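Local structure of aminopentol aminotransferase (Sphingopyxis macrogoltabida, 6HBS) at residues T5-L10 against W48-Q53; K136-A141 against A191-P196; E250-C255 against L270-A275; A323-Q328 against E391-T396; H332-K337 against A402-F407. The protein catalyses the pyridoxal-phosphate-dependent transfer of the amino group of aminopentol (hydrolysed fumonisin B1) to pyruvate, giving the 2-keto product and L-alanine during fumonisin degradation. One frame throughout, in Å; residues are numbered along the deposited sequence.

Contact 1: residues T5-L10 against W48-Q53; sequences TRQKDL and WDADEQ
Asp51 lays its carboxylate against the first turn of the helix that begins at Thr5 and takes two successive backbone N-H groups in a two-pronged grip. Its OD1 receives Arg6 N at 2.8 Å on the syn lone pair, while its OD2 receives Gln7 N at 2.9 Å, also on the syn side but 24° out of the carboxylate plane. The first torsion of Asp51 (chi1 -72°) carries the carboxylate toward the helix start. An aspartate suits this place: N-H groups of a first helical turn have no backbone acceptor within the helix, and a negative charge there should interact favourably with the helix dipole.

A third donor from the helix comes from a side chain. Arg6, bent at chi3 (75°), brings NH1 to Ala50 O at 2.6 Å, in the carbonyl plane and on a lone pair; the same NH1 forms a salt bridge with Glu93 of the second subunit.

The apolar share is small. Ala50 CB presses on Leu10 CD1 at a tight 3.5 Å and has Gln7 NE2 beside it, whereas Gln7 OE1 is held by the backbone of Gln37 and Phe38.

The type I beta turn from Asp49 to Glu52 links strands 46-49 and 54-57, and its carboxylate accepts two N-H groups from the start of helix 5-17, beside the subunit interface.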
# COMPACT_ATOMS: atom_id res chain seq x y z
N THR A 5 17.24 -27.16 7.66
CA THR A 5 16.39 -27.60 8.77
C THR A 5 15.34 -26.53 9.11
O THR A 5 14.12 -26.84 9.22
CB THR A 5 17.24 -27.99 9.99
OG1 THR A 5 17.84 -29.24 9.68
CG2 THR A 5 16.45 -28.13 11.28
N ARG A 6 15.81 -25.29 9.30
CA ARG A 6 14.94 -24.17 9.67
C ARG A 6 14.01 -23.88 8.50
O ARG A 6 12.83 -23.68 8.71
CB ARG A 6 15.75 -22.94 10.12
CG ARG A 6 16.48 -23.17 11.44
CD ARG A 6 17.05 -21.91 12.07
NE ARG A 6 15.98 -21.11 12.67
CZ ARG A 6 15.62 -19.87 12.30
NH1 ARG A 6 16.33 -19.14 11.45
NH2 ARG A 6 14.53 -19.35 12.85
N GLN A 7 14.52 -23.92 7.27
CA GLN A 7 13.70 -23.62 6.08
C GLN A 7 12.54 -24.63 5.97
O GLN A 7 11.39 -24.25 5.65
CB GLN A 7 14.55 -23.64 4.81
CG GLN A 7 13.89 -23.01 3.59
CD GLN A 7 13.65 -21.52 3.68
OE1 GLN A 7 12.59 -21.03 3.25
NE2 GLN A 7 14.63 -20.78 4.20
N LYS A 8 12.85 -25.90 6.21
CA LYS A 8 11.89 -26.95 6.08
C LYS A 8 10.77 -26.76 7.12
O LYS A 8 9.58 -27.00 6.79
CB LYS A 8 12.56 -28.31 6.23
CG LYS A 8 11.58 -29.47 6.20
CD LYS A 8 12.18 -30.82 6.46
CE LYS A 8 11.20 -31.94 6.15
NZ LYS A 8 11.54 -33.17 6.90
N ASP A 9 11.16 -26.45 8.37
CA ASP A 9 10.23 -26.20 9.50
C ASP A 9 9.28 -25.05 9.11
O ASP A 9 8.05 -25.15 9.29
CB ASP A 9 10.97 -25.86 10.80
CG ASP A 9 10.07 -25.53 12.00
OD1 ASP A 9 9.26 -26.39 12.37
OD2 ASP A 9 10.15 -24.37 12.50
N LEU A 10 9.88 -23.97 8.59
CA LEU A 10 9.19 -22.74 8.26
C LEU A 10 8.22 -23.00 7.11
O LEU A 10 7.10 -22.53 7.16
CB LEU A 10 10.21 -21.65 7.91
CG LEU A 10 10.86 -20.97 9.11
CD1 LEU A 10 12.05 -20.13 8.68
CD2 LEU A 10 9.85 -20.10 9.85
N TRP A 48 20.78 -13.43 3.98
CA TRP A 48 20.98 -14.72 4.63
C TRP A 48 19.61 -15.40 4.79
O TRP A 48 18.66 -14.75 5.27
CB TRP A 48 21.61 -14.54 6.01
CG TRP A 48 23.06 -14.15 6.03
CD1 TRP A 48 24.10 -14.99 6.32
CD2 TRP A 48 23.65 -12.85 5.83
NE1 TRP A 48 25.28 -14.32 6.29
CE2 TRP A 48 25.05 -13.01 5.99
CE3 TRP A 48 23.17 -11.59 5.49
CZ2 TRP A 48 25.94 -11.97 5.80
CZ3 TRP A 48 24.05 -10.55 5.32
CH2 TRP A 48 25.43 -10.73 5.49
N ASP A 49 19.53 -16.67 4.40
CA ASP A 49 18.31 -17.44 4.51
C ASP A 49 18.12 -17.84 5.98
O ASP A 49 18.98 -17.50 6.85
CB ASP A 49 18.31 -18.61 3.54
CG ASP A 49 19.36 -19.70 3.76
OD1 ASP A 49 19.91 -19.81 4.90
OD2 ASP A 49 19.60 -20.42 2.80
N ALA A 50 17.00 -18.53 6.26
CA ALA A 50 16.64 -18.92 7.65
C ALA A 50 17.75 -19.79 8.28
O ALA A 50 17.86 -19.81 9.49
CB ALA A 50 15.34 -19.67 7.67
N ASP A 51 18.51 -20.53 7.46
CA ASP A 51 19.57 -21.46 7.92
C ASP A 51 20.94 -20.80 7.88
O ASP A 51 21.95 -21.49 7.96
CB ASP A 51 19.52 -22.76 7.11
CG ASP A 51 18.33 -23.62 7.46
OD1 ASP A 51 18.33 -24.22 8.55
OD2 ASP A 51 17.36 -23.66 6.66
N GLU A 52 20.97 -19.46 7.77
CA GLU A 52 22.15 -18.61 7.89
C GLU A 52 23.14 -18.80 6.72
O GLU A 52 24.31 -18.46 6.86
CB GLU A 52 22.85 -18.83 9.23
CG GLU A 52 23.50 -17.57 9.76
CD GLU A 52 22.53 -16.47 10.16
OE1 GLU A 52 21.32 -16.73 10.17
OE2 GLU A 52 22.98 -15.36 10.45
N GLN A 53 22.66 -19.28 5.57
CA GLN A 53 23.48 -19.32 4.35
C GLN A 53 23.43 -17.94 3.71
O GLN A 53 22.33 -17.41 3.44
CB GLN A 53 23.00 -20.38 3.35
CG GLN A 53 22.78 -21.77 3.93
CD GLN A 53 24.00 -22.52 4.43
OE1 GLN A 53 25.11 -21.99 4.52
NE2 GLN A 53 23.79 -23.78 4.79

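Contact 2: residues K136-A141 against A191-P196; sequences KTILCA and AVFATP
Phe193 and Ile138 meet on one face of two parallel neighbouring strands, whose axes approach to 4.8 Å. From the backbone outward, Phe193 CB lies 4.0 Å from Cys140 SG and close to Leu139 O. With CG anti to the carbonyl carbon (chi1 -79°), the ring swings back along the sheet, and its CD1 rests 3.6 Å from Ile138 CG2; CE1, the next ring atom, is almost as near to that methyl. Cys140 SG stands obliquely to the ring, 5.0 Å from its centroid, in a sulfur-aromatic contact. Beyond these strands His146 and Trp151 meet the Phe193 ring edge-to-face, helix 118-133 covers this side through Ala125, and the side chain of Phe193 comes within about 8 Å of the bound pyridoxal phosphate. The other branch of Ile138 ends at CD1, which touches Ala191 CB; alanine leaves room there for the helix to pack.

On the reverse face Leu139 CD1 and Val192 CG2 make a looser contact at 4.2 Å, under Phe182 of helix 175-184. Branched residues on both faces suit a strand buried between helices.

The backbones are joined by Leu139 N to Ala191 O, 2.8 Å and nearly straight at 177°, and by Phe193 N to Leu139 O. Where the strands diverge, a water bridges Ala141 N and Phe193 O. Parallel strands with helices on both faces are typical of the large domain of fold type I aminotransferases.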
# COMPACT_ATOMS: atom_id res chain seq x y z
N LYS A 136 -12.36 7.26 -21.86
CA LYS A 136 -12.38 5.99 -21.16
C LYS A 136 -11.11 5.16 -21.37
O LYS A 136 -10.74 4.40 -20.45
CB LYS A 136 -13.59 5.17 -21.59
CG LYS A 136 -14.93 5.77 -21.22
CD LYS A 136 -16.06 4.88 -21.62
CE LYS A 136 -17.41 5.45 -21.27
NZ LYS A 136 -18.48 4.50 -21.68
N THR A 137 -10.49 5.22 -22.57
CA THR A 137 -9.59 4.15 -22.98
C THR A 137 -8.17 4.40 -22.45
O THR A 137 -7.56 5.44 -22.67
CB THR A 137 -9.61 3.89 -24.50
OG1 THR A 137 -10.95 3.57 -24.89
CG2 THR A 137 -8.69 2.74 -24.87
N ILE A 138 -7.65 3.37 -21.79
CA ILE A 138 -6.26 3.36 -21.33
C ILE A 138 -5.47 2.40 -22.23
O ILE A 138 -5.83 1.24 -22.36
CB ILE A 138 -6.20 2.94 -19.85
CG1 ILE A 138 -6.95 3.94 -18.97
CG2 ILE A 138 -4.76 2.76 -19.40
CD1 ILE A 138 -6.28 5.27 -18.79
N LEU A 139 -4.40 2.89 -22.85
CA LEU A 139 -3.58 2.03 -23.72
C LEU A 139 -2.37 1.48 -22.95
O LEU A 139 -1.55 2.26 -22.46
CB LEU A 139 -3.11 2.83 -24.94
CG LEU A 139 -4.22 3.31 -25.88
CD1 LEU A 139 -3.64 4.03 -27.09
CD2 LEU A 139 -5.13 2.17 -26.26
N CYS A 140 -2.23 0.15 -22.92
CA CYS A 140 -1.06 -0.50 -22.30
C CYS A 140 -0.45 -1.47 -23.32
O CYS A 140 -1.12 -1.91 -24.25
CB CYS A 140 -1.47 -1.25 -21.03
SG CYS A 140 -2.18 -0.14 -19.79
N ALA A 141 0.84 -1.75 -23.16
CA ALA A 141 1.55 -2.73 -23.97
C ALA A 141 1.11 -4.13 -23.55
O ALA A 141 0.98 -4.40 -22.34
CB ALA A 141 3.04 -2.55 -23.76
N ALA A 191 -5.14 7.88 -21.79
CA ALA A 191 -3.71 7.80 -21.53
C ALA A 191 -3.06 6.63 -22.27
O ALA A 191 -3.72 5.63 -22.61
CB ALA A 191 -3.49 7.64 -20.06
N VAL A 192 -1.74 6.77 -22.45
CA VAL A 192 -0.80 5.71 -22.84
C VAL A 192 0.13 5.44 -21.65
O VAL A 192 0.83 6.36 -21.18
CB VAL A 192 0.08 6.17 -24.03
CG1 VAL A 192 1.22 5.19 -24.29
CG2 VAL A 192 -0.73 6.39 -25.30
N PHE A 193 0.16 4.20 -21.19
CA PHE A 193 1.13 3.74 -20.22
C PHE A 193 2.26 3.04 -20.98
O PHE A 193 1.99 2.18 -21.85
CB PHE A 193 0.52 2.73 -19.24
CG PHE A 193 -0.30 3.32 -18.13
CD1 PHE A 193 -1.48 3.99 -18.38
CD2 PHE A 193 0.12 3.19 -16.80
CE1 PHE A 193 -2.24 4.52 -17.35
CE2 PHE A 193 -0.64 3.71 -15.77
CZ PHE A 193 -1.81 4.38 -16.04
N ALA A 194 3.50 3.40 -20.62
CA ALA A 194 4.71 2.74 -21.11
C ALA A 194 5.70 2.57 -19.95
O ALA A 194 5.98 3.51 -19.25
CB ALA A 194 5.31 3.58 -22.20
N THR A 195 6.26 1.36 -19.79
CA THR A 195 7.49 1.14 -19.04
C THR A 195 8.64 1.67 -19.90
O THR A 195 8.54 1.75 -21.12
CB THR A 195 7.68 -0.33 -18.66
OG1 THR A 195 7.82 -1.18 -19.80
CG2 THR A 195 6.56 -0.82 -17.78
N PRO A 196 9.74 2.13 -19.29
CA PRO A 196 10.78 2.82 -20.05
C PRO A 196 11.66 1.87 -20.87
O PRO A 196 12.32 2.34 -21.78
CB PRO A 196 11.60 3.57 -19.00
CG PRO A 196 11.34 2.83 -17.71
CD PRO A 196 10.00 2.15 -17.84
O HOH W 1 2.34 -0.36 -20.99

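Contact 3: residues E250-C255 against L270-A275; sequences EPDLSC and LGSNKA
Asp252 overlaps the end of Lys274: its OD1 lies 3.1 Å from Lys274 NZ in a salt bridge, and the lysine CE packs against the carboxylate. The ammonium comes from above the carboxylate plane, 55° out of it, and the lysine chain is bent at chi3 (90°). A water bridges the same OD1 to Ser272 OG, while OD2 turns to Arg217 and to the backbone N of Leu227. Putting an alanine at Asp252 would probably leave Lys274 and Arg217 without their shared counter-charge and the water without its acceptor at this end.

The strand residues of the two segments belong to the antiparallel hairpin of 253-256 and 267-271, part of the central sheet of this fold type I aminotransferase. Ser254 and Leu270 are a hydrogen-bonded pair, with Ser254 N to Leu270 O at 2.9 Å and Leu270 N to Ser254 O at 2.8 Å; Ser272 N to Asp252 O continues the pattern past the strand end. Leu253 and Gly271 form the non-hydrogen-bonded pair between them. Glycine suits this position, since a CB here would come tightly against Leu253 CD2, which instead lies 3.8 Å from Gly271 CA and reaches on to Ala275 CB. Ala125 of helix 118-133 covers that leucine. On the other face Ser254 OG sits 3.5 Å from Leu270 CB; His108 and Trp256 are its hydrogen-bonding partners.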
# COMPACT_ATOMS: atom_id res chain seq x y z
N GLU A 250 9.68 13.64 -22.56
CA GLU A 250 9.11 13.88 -21.23
C GLU A 250 7.66 13.45 -21.19
O GLU A 250 6.82 13.88 -21.99
CB GLU A 250 9.23 15.35 -20.83
CG GLU A 250 10.66 15.80 -20.63
CD GLU A 250 10.83 17.23 -20.16
OE1 GLU A 250 11.98 17.71 -20.14
OE2 GLU A 250 9.82 17.86 -19.80
N PRO A 251 7.28 12.59 -20.22
CA PRO A 251 5.87 12.26 -20.03
C PRO A 251 5.09 13.40 -19.35
O PRO A 251 5.67 14.38 -18.89
CB PRO A 251 5.95 11.02 -19.14
CG PRO A 251 7.18 11.29 -18.29
CD PRO A 251 8.16 11.95 -19.24
N ASP A 252 3.78 13.22 -19.27
CA ASP A 252 2.91 14.07 -18.48
C ASP A 252 2.88 13.58 -17.02
O ASP A 252 2.85 14.41 -16.12
CB ASP A 252 1.51 14.07 -19.06
CG ASP A 252 1.54 14.54 -20.50
OD1 ASP A 252 2.15 15.57 -20.73
OD2 ASP A 252 1.05 13.82 -21.38
N LEU A 253 2.81 12.27 -16.81
CA LEU A 253 2.84 11.65 -15.47
C LEU A 253 3.96 10.61 -15.47
O LEU A 253 4.20 9.95 -16.46
CB LEU A 253 1.52 10.93 -15.16
CG LEU A 253 0.22 11.73 -15.23
CD1 LEU A 253 -0.97 10.84 -14.94
CD2 LEU A 253 0.21 12.92 -14.28
N SER A 254 4.59 10.43 -14.33
CA SER A 254 5.47 9.30 -14.13
C SER A 254 5.17 8.69 -12.75
O SER A 254 4.89 9.43 -11.79
CB SER A 254 6.93 9.70 -14.26
OG SER A 254 7.24 10.80 -13.42
N CYS A 255 5.25 7.37 -12.69
CA CYS A 255 4.99 6.58 -11.53
C CYS A 255 6.32 6.03 -11.00
O CYS A 255 7.17 5.53 -11.78
CB CYS A 255 4.08 5.41 -11.86
SG CYS A 255 2.48 5.89 -12.56
N LEU A 270 4.25 11.57 -10.02
CA LEU A 270 4.83 12.89 -10.39
C LEU A 270 4.09 13.40 -11.63
O LEU A 270 3.83 12.61 -12.54
CB LEU A 270 6.32 12.74 -10.66
CG LEU A 270 7.27 12.79 -9.46
CD1 LEU A 270 7.50 14.21 -8.96
CD2 LEU A 270 6.75 11.93 -8.32
N GLY A 271 3.70 14.68 -11.64
CA GLY A 271 2.83 15.14 -12.71
C GLY A 271 3.12 16.57 -13.09
O GLY A 271 3.61 17.32 -12.26
N SER A 272 2.87 16.90 -14.36
CA SER A 272 3.02 18.24 -14.85
C SER A 272 1.77 19.06 -14.48
O SER A 272 0.71 18.51 -14.17
CB SER A 272 3.28 18.26 -16.34
OG SER A 272 2.09 18.00 -17.02
N ASN A 273 1.92 20.38 -14.52
CA ASN A 273 0.84 21.32 -14.23
C ASN A 273 -0.40 21.06 -15.10
O ASN A 273 -1.49 21.29 -14.67
CB ASN A 273 1.34 22.76 -14.33
CG ASN A 273 2.03 23.19 -13.05
OD1 ASN A 273 1.68 22.70 -11.97
ND2 ASN A 273 3.04 24.04 -13.15
N LYS A 274 -0.21 20.52 -16.30
CA LYS A 274 -1.34 20.24 -17.19
C LYS A 274 -2.38 19.36 -16.47
O LYS A 274 -3.60 19.53 -16.67
CB LYS A 274 -0.79 19.58 -18.46
CG LYS A 274 -1.80 18.87 -19.34
CD LYS A 274 -1.32 18.73 -20.77
CE LYS A 274 -0.55 17.45 -21.00
NZ LYS A 274 0.22 17.47 -22.26
N ALA A 275 -1.90 18.42 -15.63
CA ALA A 275 -2.73 17.39 -14.99
C ALA A 275 -3.15 17.75 -13.56
O ALA A 275 -3.78 16.93 -12.90
CB ALA A 275 -1.98 16.08 -14.96
O HOH W 2 2.87 17.58 -19.43

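Contact 4: residues A323-Q328 against E391-T396; sequences AGLEAQ and ETLEAT
Gln328 reaches across from helix 310-332 and sets its amide against two groups of helix 386-405. The chain is extended beyond CG, enough to carry NE2 to Leu393 O at 2.7 Å. That N-H approaches from above the carbonyl plane, 38° out of it: a helix carbonyl is directed along the axis, so a donor from a neighbouring helix meets its oxygen from the side. The other end of the amide, OE1, lies 2.8 Å from Thr396 OG1. Glutamine suits the place because one flat group offers both a donor and an acceptor.

Thr396 crosses Gln328 at about a right angle. Its OG1 lies between the backbone N and the carbonyl carbon (chi1 58°), which turns the hydroxyl toward the glutamine and also within 3.1 Å of Leu393 O, while CB and CG2 are left to meet Leu325 CD2. That leucine methyl is 3.6 Å from Thr396 OG1, so the hydroxyl has carbon on one flank; Trp361 of helix 356-367 touches both residues.

Leu393 lays CD2 over the backbone of Gly324, 3.8 Å from Gly324 C, and meets Leu325 CD2 at 4.1 Å. Glycine suits this approach, since a CB would clash with Leu393 CD1. The helix segments run 25° from parallel, their axes approaching to 10.4 Å.

Chemically, the bond from Gln328 NE2 to Leu393 O is firm, and with Thr396 OG1 near OE1 the amide is probably held in one rotation, which probably adds directionality to the leucine contacts.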
# COMPACT_ATOMS: atom_id res chain seq x y z
N ALA A 323 30.34 -8.70 -18.78
CA ALA A 323 31.61 -9.07 -19.47
C ALA A 323 32.11 -10.43 -18.99
O ALA A 323 32.48 -11.30 -19.80
CB ALA A 323 32.66 -8.01 -19.23
N GLY A 324 32.13 -10.63 -17.66
CA GLY A 324 32.55 -11.87 -17.09
C GLY A 324 31.74 -13.06 -17.58
O GLY A 324 32.30 -14.14 -17.88
N LEU A 325 30.40 -12.90 -17.60
CA LEU A 325 29.51 -13.99 -17.98
C LEU A 325 29.63 -14.29 -19.47
O LEU A 325 29.54 -15.44 -19.87
CB LEU A 325 28.06 -13.66 -17.60
CG LEU A 325 27.74 -13.72 -16.09
CD1 LEU A 325 26.29 -13.30 -15.81
CD2 LEU A 325 27.99 -15.10 -15.54
N GLU A 326 29.87 -13.26 -20.28
CA GLU A 326 30.07 -13.45 -21.71
C GLU A 326 31.29 -14.37 -21.90
O GLU A 326 31.22 -15.41 -22.61
CB GLU A 326 30.21 -12.08 -22.37
CG GLU A 326 30.70 -12.11 -23.80
CD GLU A 326 29.78 -12.83 -24.76
OE1 GLU A 326 30.29 -13.54 -25.69
OE2 GLU A 326 28.56 -12.75 -24.53
N ALA A 327 32.38 -14.01 -21.21
CA ALA A 327 33.68 -14.76 -21.37
C ALA A 327 33.48 -16.20 -20.89
O ALA A 327 33.82 -17.17 -21.59
CB ALA A 327 34.81 -14.06 -20.66
N GLN A 328 32.82 -16.38 -19.74
CA GLN A 328 32.61 -17.74 -19.21
C GLN A 328 31.72 -18.59 -20.12
O GLN A 328 31.98 -19.78 -20.25
CB GLN A 328 31.97 -17.71 -17.83
CG GLN A 328 32.93 -17.29 -16.74
CD GLN A 328 32.25 -17.20 -15.39
OE1 GLN A 328 31.06 -17.48 -15.23
NE2 GLN A 328 33.05 -16.86 -14.40
N GLU A 391 33.73 -12.73 -6.72
CA GLU A 391 33.25 -13.94 -6.06
C GLU A 391 32.00 -14.48 -6.78
O GLU A 391 31.78 -15.70 -6.83
CB GLU A 391 32.96 -13.68 -4.57
CG GLU A 391 34.20 -13.74 -3.70
CD GLU A 391 35.05 -14.99 -3.89
OE1 GLU A 391 34.54 -16.10 -3.64
OE2 GLU A 391 36.20 -14.86 -4.36
N THR A 392 31.19 -13.58 -7.34
CA THR A 392 30.02 -14.03 -8.10
C THR A 392 30.49 -14.94 -9.26
O THR A 392 29.94 -16.00 -9.52
CB THR A 392 29.22 -12.82 -8.57
OG1 THR A 392 28.70 -12.18 -7.40
CG2 THR A 392 28.12 -13.21 -9.52
N LEU A 393 31.51 -14.45 -9.95
CA LEU A 393 31.99 -15.07 -11.19
C LEU A 393 32.70 -16.39 -10.89
O LEU A 393 32.62 -17.29 -11.72
CB LEU A 393 32.89 -14.09 -11.95
CG LEU A 393 32.17 -12.95 -12.66
CD1 LEU A 393 33.16 -11.87 -13.08
CD2 LEU A 393 31.35 -13.41 -13.86
N GLU A 394 33.25 -16.57 -9.69
CA GLU A 394 33.73 -17.91 -9.28
C GLU A 394 32.55 -18.87 -9.14
O GLU A 394 32.63 -20.03 -9.53
CB GLU A 394 34.50 -17.87 -7.96
CG GLU A 394 35.56 -16.78 -7.88
CD GLU A 394 37.02 -17.21 -7.89
OE1 GLU A 394 37.84 -16.50 -7.26
OE2 GLU A 394 37.34 -18.23 -8.55
N ALA A 395 31.43 -18.38 -8.59
CA ALA A 395 30.23 -19.20 -8.40
C ALA A 395 29.60 -19.56 -9.75
O ALA A 395 29.18 -20.70 -9.95
CB ALA A 395 29.24 -18.48 -7.53
N THR A 396 29.55 -18.58 -10.64
CA THR A 396 28.90 -18.78 -11.94
C THR A 396 29.73 -19.74 -12.79
O THR A 396 29.19 -20.51 -13.58
CB THR A 396 28.64 -17.46 -12.66
OG1 THR A 396 29.83 -16.72 -12.87
CG2 THR A 396 27.63 -16.60 -11.92

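Contact 5: residues H332-K337 against A402-F407; sequences HGLELK and AVLRDF
The chain of 332-337 leaves helix 310-332 at Gly333, whose positive phi (70°) closes a Schellman motif, and then extends toward strand 336-339 past the last turn of helix 386-405. Glycine suits that backbone, since it takes a positive phi without strain.

Leu334 is the residue the second helix end closes around. Its first torsion (chi1 -82°) sets CG beside its own backbone N, and from there CD1 meets the last turn of the helix and CD2 the phenylalanine after it. CD1 touches Leu404 CD2 at 3.7 Å, the two leucines meeting tip to tip, and also Val403 CG1 at 3.8 Å. CD2 slides past Phe407, 4.1 Å from CE2. Its remaining neighbours include Phe349 of strand 346-349 and Phe400. Cutting Leu334 back to an alanine would probably open a gap between Val403, Leu404 and Phe407 and leave the phenylalanine ring freer to turn.

Leu404 has a second contact: CD1 lies 3.3 Å from His332 O and 3.7 Å from His332 CD2, at the edge of the imidazole. The ring is held by other partners: His332 ND1 bonds to Gln328 O in its own helix, NE2 reaches Ser401 OG weakly, and Phe400 lies against it with planes about 20° apart. A histidine serves here because it offers polar atoms at one edge and carbon at another.

Val403 also packs onto Ile357, Ala360 and Trp361 of helix 356-367. A Schellman motif thus ends helix 310-332, and the apolar end of helix 386-405 packs on the link that runs from it to strand 336-339.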
# COMPACT_ATOMS: atom_id res chain seq x y z
N HIS A 332 32.74 -22.27 -21.85
CA HIS A 332 32.01 -23.49 -21.52
C HIS A 332 31.10 -23.96 -22.68
O HIS A 332 30.49 -25.02 -22.57
CB HIS A 332 31.16 -23.26 -20.27
CG HIS A 332 31.92 -23.30 -18.99
ND1 HIS A 332 32.32 -22.15 -18.34
CD2 HIS A 332 32.31 -24.33 -18.22
CE1 HIS A 332 32.93 -22.47 -17.23
NE2 HIS A 332 32.94 -23.81 -17.12
N GLY A 333 30.97 -23.14 -23.74
CA GLY A 333 30.17 -23.47 -24.93
C GLY A 333 28.68 -23.47 -24.65
O GLY A 333 27.94 -24.26 -25.23
N LEU A 334 28.22 -22.58 -23.75
CA LEU A 334 26.81 -22.46 -23.41
C LEU A 334 26.39 -21.01 -23.63
O LEU A 334 26.58 -20.20 -22.73
CB LEU A 334 26.59 -22.83 -21.94
CG LEU A 334 26.48 -24.31 -21.60
CD1 LEU A 334 26.47 -24.50 -20.08
CD2 LEU A 334 25.23 -24.93 -22.21
N GLU A 335 25.79 -20.71 -24.78
CA GLU A 335 25.46 -19.33 -25.18
C GLU A 335 24.38 -18.70 -24.28
O GLU A 335 23.32 -19.31 -24.03
CB GLU A 335 24.98 -19.30 -26.63
CG GLU A 335 25.02 -17.91 -27.22
CD GLU A 335 24.36 -17.81 -28.59
OE1 GLU A 335 23.89 -18.85 -29.08
OE2 GLU A 335 24.30 -16.68 -29.15
N LEU A 336 24.64 -17.46 -23.84
CA LEU A 336 23.67 -16.67 -23.04
C LEU A 336 22.95 -15.64 -23.92
O LEU A 336 23.47 -15.22 -24.91
CB LEU A 336 24.43 -15.90 -21.97
CG LEU A 336 25.09 -16.73 -20.89
CD1 LEU A 336 25.79 -15.83 -19.88
CD2 LEU A 336 24.06 -17.61 -20.21
N LYS A 337 21.79 -15.19 -23.45
CA LYS A 337 21.17 -13.94 -23.89
C LYS A 337 21.10 -13.02 -22.66
O LYS A 337 20.24 -13.19 -21.80
CB LYS A 337 19.77 -14.19 -24.45
CG LYS A 337 19.70 -15.14 -25.65
CD LYS A 337 18.28 -15.36 -26.17
CE LYS A 337 17.37 -16.12 -25.22
NZ LYS A 337 15.94 -16.04 -25.59
N ALA A 402 28.66 -27.36 -13.59
CA ALA A 402 27.67 -28.28 -13.03
C ALA A 402 26.55 -28.55 -14.05
O ALA A 402 26.02 -29.67 -14.14
CB ALA A 402 27.13 -27.73 -11.72
N VAL A 403 26.21 -27.54 -14.85
CA VAL A 403 25.17 -27.68 -15.87
C VAL A 403 25.66 -28.62 -16.98
O VAL A 403 24.90 -29.47 -17.45
CB VAL A 403 24.74 -26.29 -16.40
CG1 VAL A 403 24.13 -26.34 -17.78
CG2 VAL A 403 23.79 -25.62 -15.41
N LEU A 404 26.92 -28.47 -17.39
CA LEU A 404 27.51 -29.33 -18.42
C LEU A 404 27.62 -30.78 -17.93
O LEU A 404 27.24 -31.70 -18.62
CB LEU A 404 28.87 -28.77 -18.83
CG LEU A 404 28.81 -27.48 -19.63
CD1 LEU A 404 30.20 -26.92 -19.89
CD2 LEU A 404 28.05 -27.68 -20.94
N ARG A 405 28.08 -30.96 -16.70
CA ARG A 405 28.20 -32.27 -16.08
C ARG A 405 26.85 -33.01 -16.06
O ARG A 405 26.79 -34.21 -16.30
CB ARG A 405 28.79 -32.06 -14.69
CG ARG A 405 29.04 -33.33 -13.89
CD ARG A 405 29.42 -32.98 -12.46
NE ARG A 405 28.27 -32.52 -11.68
CZ ARG A 405 28.22 -31.36 -11.01
NH1 ARG A 405 29.31 -30.62 -10.86
NH2 ARG A 405 27.07 -30.96 -10.49
N ASP A 406 25.75 -32.29 -15.79
CA ASP A 406 24.43 -32.91 -15.58
C ASP A 406 23.53 -32.82 -16.82
O ASP A 406 22.35 -33.19 -16.78
CB ASP A 406 23.74 -32.25 -14.38
CG ASP A 406 24.59 -32.28 -13.13
OD1 ASP A 406 25.27 -33.31 -12.89
OD2 ASP A 406 24.58 -31.26 -12.40
N PHE A 407 24.08 -32.33 -17.93
CA PHE A 407 23.28 -31.79 -19.03
C PHE A 407 22.26 -32.82 -19.56
O PHE A 407 21.15 -32.46 -19.94
CB PHE A 407 24.21 -31.31 -20.15
CG PHE A 407 23.53 -30.46 -21.18
CD1 PHE A 407 22.87 -31.03 -22.25
CD2 PHE A 407 23.56 -29.07 -21.08
CE1 PHE A 407 22.27 -30.23 -23.21
CE2 PHE A 407 22.94 -28.28 -22.03
CZ PHE A 407 22.30 -28.86 -23.10

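In the fold
From the N terminus, contact 1 closes first, bringing helix 5-17 back onto the turn after strand 46-49. Contact 2 then spans a loop of about fifty residues between neighbouring parallel strands, and contact 3 closes a short hairpin in the same seven-stranded sheet; their centres are 14 Å apart. These three follow in series, contact 1 lying across the chain's centre from the other two. Contacts 4 and 5 cross, their segments alternating along the chain: both tie helix 386-405 to the run from helix 310-332 into strand 336-339. They touch where Leu325 O lies 3.8 Å from Leu336 CD1, linking helix 310-332 and the small two-stranded sheet at that point.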